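Local atomic coordinates of RNA-binding protein Smaug (PDB entry 1OXJ), a protein that binds RNA, which it recognises through its SAM domain, joined in this fragment to a helical PHAT domain. Residues I10-S16 with V94-M98; L90-V94 with F115-I119. All coordinates share one frame; numbering follows the deposited sequence.

Contact 1: I10-S16 with V94-M98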
ATOM      1  N   ILE A  10      -8.759  -6.631   3.908  1.00 35.10           N
ATOM      2  CA  ILE A  10      -9.727  -6.426   2.839  1.00 35.62           C
ATOM      3  C   ILE A  10     -10.827  -5.438   3.211  1.00 34.52           C
ATOM      4  O   ILE A  10     -11.199  -4.588   2.407  1.00 32.23           O
ATOM      5  CB  ILE A  10     -10.370  -7.761   2.399  1.00 37.41           C
ATOM      6  CG1 ILE A  10     -11.149  -7.550   1.101  1.00 40.08           C
ATOM      7  CG2 ILE A  10     -11.257  -8.315   3.498  1.00 41.15           C
ATOM      8  CD1 ILE A  10     -10.245  -7.177  -0.082  1.00 37.77           C
ATOM      9  N   GLY A  11     -11.344  -5.544   4.433  1.00 34.40           N
ATOM     10  CA  GLY A  11     -12.404  -4.641   4.854  1.00 33.98           C
ATOM     11  C   GLY A  11     -12.003  -3.177   4.869  1.00 33.00           C
ATOM     12  O   GLY A  11     -12.724  -2.313   4.359  1.00 35.61           O
ATOM     13  N   LEU A  12     -10.853  -2.888   5.460  1.00 34.47           N
ATOM     14  CA  LEU A  12     -10.377  -1.513   5.540  1.00 34.93           C
ATOM     15  C   LEU A  12     -10.117  -0.967   4.138  1.00 34.38           C
ATOM     16  O   LEU A  12     -10.403   0.197   3.847  1.00 33.75           O
ATOM     17  CB  LEU A  12      -9.107  -1.445   6.392  1.00 38.72           C
ATOM     18  CG  LEU A  12      -8.486  -0.065   6.683  1.00 43.38           C
ATOM     19  CD1 LEU A  12      -7.808   0.471   5.442  1.00 46.95           C
ATOM     20  CD2 LEU A  12      -9.563   0.914   7.160  1.00 46.41           C
ATOM     21  N   TRP A  13      -9.580  -1.811   3.263  1.00 33.10           N
ATOM     22  CA  TRP A  13      -9.297  -1.390   1.896  1.00 29.97           C
ATOM     23  C   TRP A  13     -10.599  -1.010   1.194  1.00 29.99           C
ATOM     24  O   TRP A  13     -10.703   0.061   0.601  1.00 30.66           O
ATOM     25  CB  TRP A  13      -8.591  -2.519   1.128  1.00 30.10           C
ATOM     26  CG  TRP A  13      -8.248  -2.163  -0.301  1.00 32.16           C
ATOM     27  CD1 TRP A  13      -7.479  -1.115  -0.724  1.00 33.67           C
ATOM     28  CD2 TRP A  13      -8.612  -2.896  -1.480  1.00 34.99           C
ATOM     29  NE1 TRP A  13      -7.337  -1.152  -2.099  1.00 35.65           N
ATOM     30  CE2 TRP A  13      -8.022  -2.235  -2.585  1.00 36.34           C
ATOM     31  CE3 TRP A  13      -9.378  -4.049  -1.710  1.00 35.73           C
ATOM     32  CZ2 TRP A  13      -8.173  -2.692  -3.902  1.00 36.63           C
ATOM     33  CZ3 TRP A  13      -9.529  -4.501  -3.022  1.00 36.53           C
ATOM     34  CH2 TRP A  13      -8.926  -3.820  -4.099  1.00 36.49           C
ATOM     35  N   LEU A  14     -11.594  -1.888   1.258  1.00 29.61           N
ATOM     36  CA  LEU A  14     -12.877  -1.602   0.622  1.00 30.94           C
ATOM     37  C   LEU A  14     -13.498  -0.311   1.163  1.00 31.83           C
ATOM     38  O   LEU A  14     -14.065   0.482   0.406  1.00 31.00           O
ATOM     39  CB  LEU A  14     -13.847  -2.759   0.834  1.00 30.56           C
ATOM     40  CG  LEU A  14     -13.493  -4.069   0.132  1.00 30.45           C
ATOM     41  CD1 LEU A  14     -14.549  -5.124   0.480  1.00 32.03           C
ATOM     42  CD2 LEU A  14     -13.446  -3.847  -1.366  1.00 28.73           C
ATOM     43  N   LYS A  15     -13.419  -0.125   2.475  1.00 32.55           N
ATOM     44  CA  LYS A  15     -13.953   1.081   3.100  1.00 36.61           C
ATOM     45  C   LYS A  15     -13.272   2.319   2.514  1.00 38.08           C
ATOM     46  O   LYS A  15     -13.895   3.378   2.364  1.00 38.55           O
ATOM     47  CB  LYS A  15     -13.729   1.033   4.619  1.00 39.27           C
ATOM     48  CG  LYS A  15     -14.681   0.099   5.360  1.00 43.06           C
ATOM     49  CD  LYS A  15     -14.310  -0.036   6.829  1.00 46.76           C
ATOM     50  CE  LYS A  15     -15.347  -0.848   7.598  1.00 49.09           C
ATOM     51  NZ  LYS A  15     -14.943  -1.048   9.024  1.00 50.90           N
ATOM     52  N   SER A  16     -11.994   2.183   2.163  1.00 37.97           N
ATOM     53  CA  SER A  16     -11.245   3.307   1.613  1.00 37.69           C
ATOM     54  C   SER A  16     -11.662   3.665   0.190  1.00 39.10           C
ATOM     55  O   SER A  16     -11.401   4.775  -0.279  1.00 39.25           O
ATOM     56  CB  SER A  16      -9.736   3.017   1.654  1.00 37.69           C
ATOM     57  OG  SER A  16      -9.324   2.195   0.576  1.00 36.90           O
ATOM     58  N   VAL A  94      -0.722   1.729   0.848  1.00 28.23           N
ATOM     59  CA  VAL A  94      -0.640   1.326   2.251  1.00 29.18           C
ATOM     60  C   VAL A  94      -1.820   0.520   2.808  1.00 30.32           C
ATOM     61  O   VAL A  94      -1.628  -0.346   3.670  1.00 30.63           O
ATOM     62  CB  VAL A  94      -0.381   2.548   3.150  1.00 28.80           C
ATOM     63  CG1 VAL A  94      -1.616   3.452   3.189  1.00 28.61           C
ATOM     64  CG2 VAL A  94       0.051   2.083   4.538  1.00 32.53           C
ATOM     65  N   LEU A  95      -3.023   0.771   2.303  1.00 30.73           N
ATOM     66  CA  LEU A  95      -4.208   0.052   2.784  1.00 30.86           C
ATOM     67  C   LEU A  95      -4.584  -1.163   1.949  1.00 31.66           C
ATOM     68  O   LEU A  95      -5.521  -1.888   2.297  1.00 31.36           O
ATOM     69  CB  LEU A  95      -5.415   0.990   2.840  1.00 32.87           C
ATOM     70  CG  LEU A  95      -5.250   2.248   3.694  1.00 32.63           C
ATOM     71  CD1 LEU A  95      -6.562   3.017   3.721  1.00 34.34           C
ATOM     72  CD2 LEU A  95      -4.817   1.870   5.101  1.00 35.18           C
ATOM     73  N   THR A  96      -3.876  -1.386   0.845  1.00 30.33           N
ATOM     74  CA  THR A  96      -4.180  -2.533  -0.019  1.00 30.69           C
ATOM     75  C   THR A  96      -3.766  -3.867   0.593  1.00 29.61           C
ATOM     76  O   THR A  96      -2.840  -3.932   1.398  1.00 30.70           O
ATOM     77  CB  THR A  96      -3.478  -2.408  -1.393  1.00 28.56           C
ATOM     78  OG1 THR A  96      -2.056  -2.478  -1.216  1.00 28.97           O
ATOM     79  CG2 THR A  96      -3.837  -1.090  -2.054  1.00 28.13           C
ATOM     80  N   PRO A  97      -4.450  -4.959   0.204  1.00 28.70           N
ATOM     81  CA  PRO A  97      -4.151  -6.301   0.710  1.00 29.50           C
ATOM     82  C   PRO A  97      -2.741  -6.710   0.315  1.00 29.21           C
ATOM     83  O   PRO A  97      -2.394  -6.714  -0.872  1.00 29.55           O
ATOM     84  CB  PRO A  97      -5.206  -7.179   0.033  1.00 29.43           C
ATOM     85  CG  PRO A  97      -6.349  -6.230  -0.209  1.00 29.70           C
ATOM     86  CD  PRO A  97      -5.649  -4.970  -0.654  1.00 30.14           C
ATOM     87  N   MET A  98      -1.925  -7.032   1.312  1.00 29.51           N
ATOM     88  CA  MET A  98      -0.552  -7.443   1.080  1.00 29.29           C
ATOM     89  C   MET A  98      -0.253  -8.741   1.808  1.00 30.44           C
ATOM     90  O   MET A  98      -0.598  -8.910   2.975  1.00 29.10           O
ATOM     91  CB  MET A  98       0.434  -6.370   1.566  1.00 29.53           C
ATOM     92  CG  MET A  98       0.401  -5.052   0.796  1.00 31.79           C
ATOM     93  SD  MET A  98       1.748  -3.908   1.346  1.00 26.44           S
ATOM     94  CE  MET A  98       0.808  -2.429   1.746  1.00 32.17           C
TER
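Leu95 meets helix 10-16 through both its side chain and its carbonyl, and with it begins a worked example of two domains packing without a single hydrogen bond between the segments. Its methyls CD1 and CD2 meet CD1 of Leu12; the Leu95 CD1 to Leu12 CD1 spacing of 3.3 Å is tighter than usual and may partly reflect side-chain placement. Leu95 CD1 also reaches Ser16 CB at 3.8 Å; the hydroxyl of Ser16 turns back to hydrogen-bond Trp13 O on a lone pair in the carbonyl plane, at a doubtfully short 2.5 Å from OG to O. The carbonyl O of Leu95 approaches Trp13 CB at 3.3 Å. Thr96 follows, its CA over the five-membered ring of Trp13 and its CG2 3.5 Å from Trp13 NE1. Pro97 completes the cover: its CD makes a CH-pi contact on the same indole face, 3.9 Å from the five-ring centroid and 19° off the normal, while its CG meets Ile10 CD1 at 4.0 Å. CG trans to the backbone N (chi1 -179°) carries the indole of Trp13 on toward the loop. With an alanine at Trp13, Thr96 and Pro97 would probably lose the flat surface they rest on, leaving a gap between helix and loop. The contact joins the SAM domain to the PHAT domain. Helix 49-77 adjoins both sides, Leu62 touching Trp13 and Thr96 while Arg65 NH1 hydrogen-bonds both Thr96 OG1 and Pro97 O; Thr96 OG1 also bonds Ile93 O, and Met34 of helix 31-34 touches Ile10 and Pro97.

Contact 2: L90-V94 with F115-I119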
ATOM      1  N   LEU A  90       2.379   6.263  -2.149  1.00 32.43           N
ATOM      2  CA  LEU A  90       2.290   5.326  -1.031  1.00 32.17           C
ATOM      3  C   LEU A  90       0.909   5.313  -0.392  1.00 32.48           C
ATOM      4  O   LEU A  90       0.418   4.267   0.030  1.00 33.40           O
ATOM      5  CB  LEU A  90       3.341   5.643   0.038  1.00 30.76           C
ATOM      6  CG  LEU A  90       4.806   5.477  -0.377  1.00 32.21           C
ATOM      7  CD1 LEU A  90       5.703   5.925   0.768  1.00 29.52           C
ATOM      8  CD2 LEU A  90       5.096   4.017  -0.751  1.00 29.80           C
ATOM      9  N   THR A  91       0.283   6.481  -0.334  1.00 33.22           N
ATOM     10  CA  THR A  91      -1.043   6.617   0.258  1.00 32.40           C
ATOM     11  C   THR A  91      -2.066   5.668  -0.364  1.00 33.70           C
ATOM     12  O   THR A  91      -2.963   5.160   0.323  1.00 31.12           O
ATOM     13  CB  THR A  91      -1.545   8.064   0.106  1.00 33.34           C
ATOM     14  OG1 THR A  91      -0.770   8.917   0.963  1.00 33.46           O
ATOM     15  CG2 THR A  91      -3.017   8.165   0.458  1.00 36.90           C
ATOM     16  N   ASN A  92      -1.922   5.424  -1.663  1.00 31.68           N
ATOM     17  CA  ASN A  92      -2.848   4.558  -2.375  1.00 33.11           C
ATOM     18  C   ASN A  92      -2.441   3.094  -2.367  1.00 32.62           C
ATOM     19  O   ASN A  92      -3.065   2.268  -3.029  1.00 32.83           O
ATOM     20  CB  ASN A  92      -2.999   5.042  -3.816  1.00 37.84           C
ATOM     21  CG  ASN A  92      -3.541   6.453  -3.890  1.00 41.03           C
ATOM     22  OD1 ASN A  92      -4.556   6.765  -3.269  1.00 45.67           O
ATOM     23  ND2 ASN A  92      -2.872   7.314  -4.647  1.00 43.75           N
ATOM     24  N   ILE A  93      -1.404   2.768  -1.606  1.00 32.14           N
ATOM     25  CA  ILE A  93      -0.940   1.385  -1.540  1.00 30.75           C
ATOM     26  C   ILE A  93      -0.957   0.844  -0.110  1.00 30.78           C
ATOM     27  O   ILE A  93      -1.214  -0.343   0.119  1.00 28.38           O
ATOM     28  CB  ILE A  93       0.503   1.275  -2.103  1.00 30.64           C
ATOM     29  CG1 ILE A  93       0.496   1.590  -3.603  1.00 29.98           C
ATOM     30  CG2 ILE A  93       1.076  -0.120  -1.848  1.00 31.66           C
ATOM     31  CD1 ILE A  93       1.875   1.524  -4.242  1.00 30.35           C
ATOM     32  N   VAL A  94      -0.722   1.729   0.848  1.00 28.23           N
ATOM     33  CA  VAL A  94      -0.640   1.326   2.251  1.00 29.18           C
ATOM     34  C   VAL A  94      -1.820   0.520   2.808  1.00 30.32           C
ATOM     35  O   VAL A  94      -1.628  -0.346   3.670  1.00 30.63           O
ATOM     36  CB  VAL A  94      -0.381   2.548   3.150  1.00 28.80           C
ATOM     37  CG1 VAL A  94      -1.616   3.452   3.189  1.00 28.61           C
ATOM     38  CG2 VAL A  94       0.051   2.083   4.538  1.00 32.53           C
ATOM     39  N   PHE A 115       7.431  -2.157  -0.609  1.00 29.91           N
ATOM     40  CA  PHE A 115       6.812  -1.053   0.119  1.00 31.26           C
ATOM     41  C   PHE A 115       7.722  -0.586   1.251  1.00 30.52           C
ATOM     42  O   PHE A 115       7.936   0.616   1.437  1.00 31.71           O
ATOM     43  CB  PHE A 115       5.458  -1.489   0.687  1.00 28.09           C
ATOM     44  CG  PHE A 115       4.664  -0.361   1.280  1.00 28.26           C
ATOM     45  CD1 PHE A 115       3.815   0.393   0.485  1.00 25.50           C
ATOM     46  CD2 PHE A 115       4.773  -0.053   2.632  1.00 29.46           C
ATOM     47  CE1 PHE A 115       3.070   1.454   1.029  1.00 28.38           C
ATOM     48  CE2 PHE A 115       4.038   1.003   3.190  1.00 29.25           C
ATOM     49  CZ  PHE A 115       3.184   1.755   2.381  1.00 28.14           C
ATOM     50  N   LEU A 116       8.258  -1.532   2.015  1.00 31.21           N
ATOM     51  CA  LEU A 116       9.150  -1.187   3.109  1.00 32.03           C
ATOM     52  C   LEU A 116      10.455  -0.588   2.588  1.00 33.31           C
ATOM     53  O   LEU A 116      11.056   0.271   3.239  1.00 33.52           O
ATOM     54  CB  LEU A 116       9.437  -2.416   3.973  1.00 34.14           C
ATOM     55  CG  LEU A 116       8.290  -2.898   4.865  1.00 34.11           C
ATOM     56  CD1 LEU A 116       8.734  -4.137   5.602  1.00 37.05           C
ATOM     57  CD2 LEU A 116       7.888  -1.799   5.854  1.00 37.02           C
ATOM     58  N   LYS A 117      10.890  -1.032   1.412  1.00 34.03           N
ATOM     59  CA  LYS A 117      12.118  -0.501   0.814  1.00 35.85           C
ATOM     60  C   LYS A 117      11.921   0.977   0.480  1.00 34.67           C
ATOM     61  O   LYS A 117      12.793   1.804   0.751  1.00 35.06           O
ATOM     62  CB  LYS A 117      12.483  -1.263  -0.471  1.00 38.64           C
ATOM     63  CG  LYS A 117      13.394  -2.472  -0.265  1.00 45.13           C
ATOM     64  CD  LYS A 117      13.816  -3.069  -1.612  1.00 49.63           C
ATOM     65  CE  LYS A 117      14.880  -4.148  -1.454  1.00 51.61           C
ATOM     66  NZ  LYS A 117      14.356  -5.358  -0.765  1.00 55.67           N
ATOM     67  N   VAL A 118      10.776   1.299  -0.114  1.00 32.87           N
ATOM     68  CA  VAL A 118      10.464   2.673  -0.476  1.00 31.81           C
ATOM     69  C   VAL A 118      10.348   3.534   0.779  1.00 33.07           C
ATOM     70  O   VAL A 118      10.801   4.682   0.795  1.00 31.08           O
ATOM     71  CB  VAL A 118       9.155   2.753  -1.280  1.00 32.97           C
ATOM     72  CG1 VAL A 118       8.698   4.205  -1.386  1.00 31.90           C
ATOM     73  CG2 VAL A 118       9.368   2.162  -2.673  1.00 33.65           C
ATOM     74  N   ILE A 119       9.753   2.982   1.836  1.00 31.11           N
ATOM     75  CA  ILE A 119       9.633   3.733   3.082  1.00 32.71           C
ATOM     76  C   ILE A 119      11.023   4.121   3.581  1.00 33.81           C
ATOM     77  O   ILE A 119      11.230   5.246   4.042  1.00 34.68           O
ATOM     78  CB  ILE A 119       8.908   2.916   4.185  1.00 32.62           C
ATOM     79  CG1 ILE A 119       7.422   2.763   3.846  1.00 31.58           C
ATOM     80  CG2 ILE A 119       9.061   3.615   5.534  1.00 35.37           C
ATOM     81  CD1 ILE A 119       6.650   4.090   3.796  1.00 33.91           C
TER
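Leu90 and Phe115 lead a buried contact carried by apolar side chains inside the PHAT helical bundle, where the last part of helix 83-91 and the residues that follow face helix 111-127. Leu90 reaches across with a forked tip. Its CD2 lies 3.7 Å from Phe115 CE1 and meets Val118 CG1 as well, whereas its CD1 meets Ile119 CD1 at 3.7 Å; one leucine thus touches three residues spanning just over one turn of the opposing helix. Phe115 returns the approach. With CG trans to its backbone N (chi1 -172°), the ring extends toward segment 90-94, and CD1, CE1 and CZ line its contacting side. Ile93 CG2 comes to 3.6 Å from Phe115 CD1, and Val94 CB sits 3.7 Å from Phe115 CZ, each meeting the ring obliquely. The carbonyl O of Leu90 lies in the ring plane at its edge, and the same oxygen accepts hydrogen bonds from Ile93 N (2.9 Å) and Val94 N, which draw Ile93 and Val94 back onto Leu90. Leu69 of helix 49-77 touches both Leu90 and Ile93, while Ser149 of helix 136-150 touches Val94 and Phe115. No polar bond crosses between the segments, and stability probably rests on close fit and the exclusion of water; the backbone oxygen, already holding two N-H groups, faces the slightly positive ring edge, which probably suits it better than a ring face would.

Overall arrangement
The two contacts illustrate how a single run of chain can serve two interfaces in succession. Segment 90-94 of contact 2 runs directly into segment 94-98 of contact 1, and Val94 belongs to both, although it meets only the helix 111-127 side. The centres lie about 13 Å apart, contact 2 about 5 Å and contact 1 about 8 Å from the centre of the chain. They also touch directly, Met98 CE packing 3.3 Å from Ile93 O. Contact 2 is internal to the PHAT domain, whereas contact 1 carries the same chain outward to the SAM domain, so the chain that leaves the PHAT interior goes on to form part of the junction between the two.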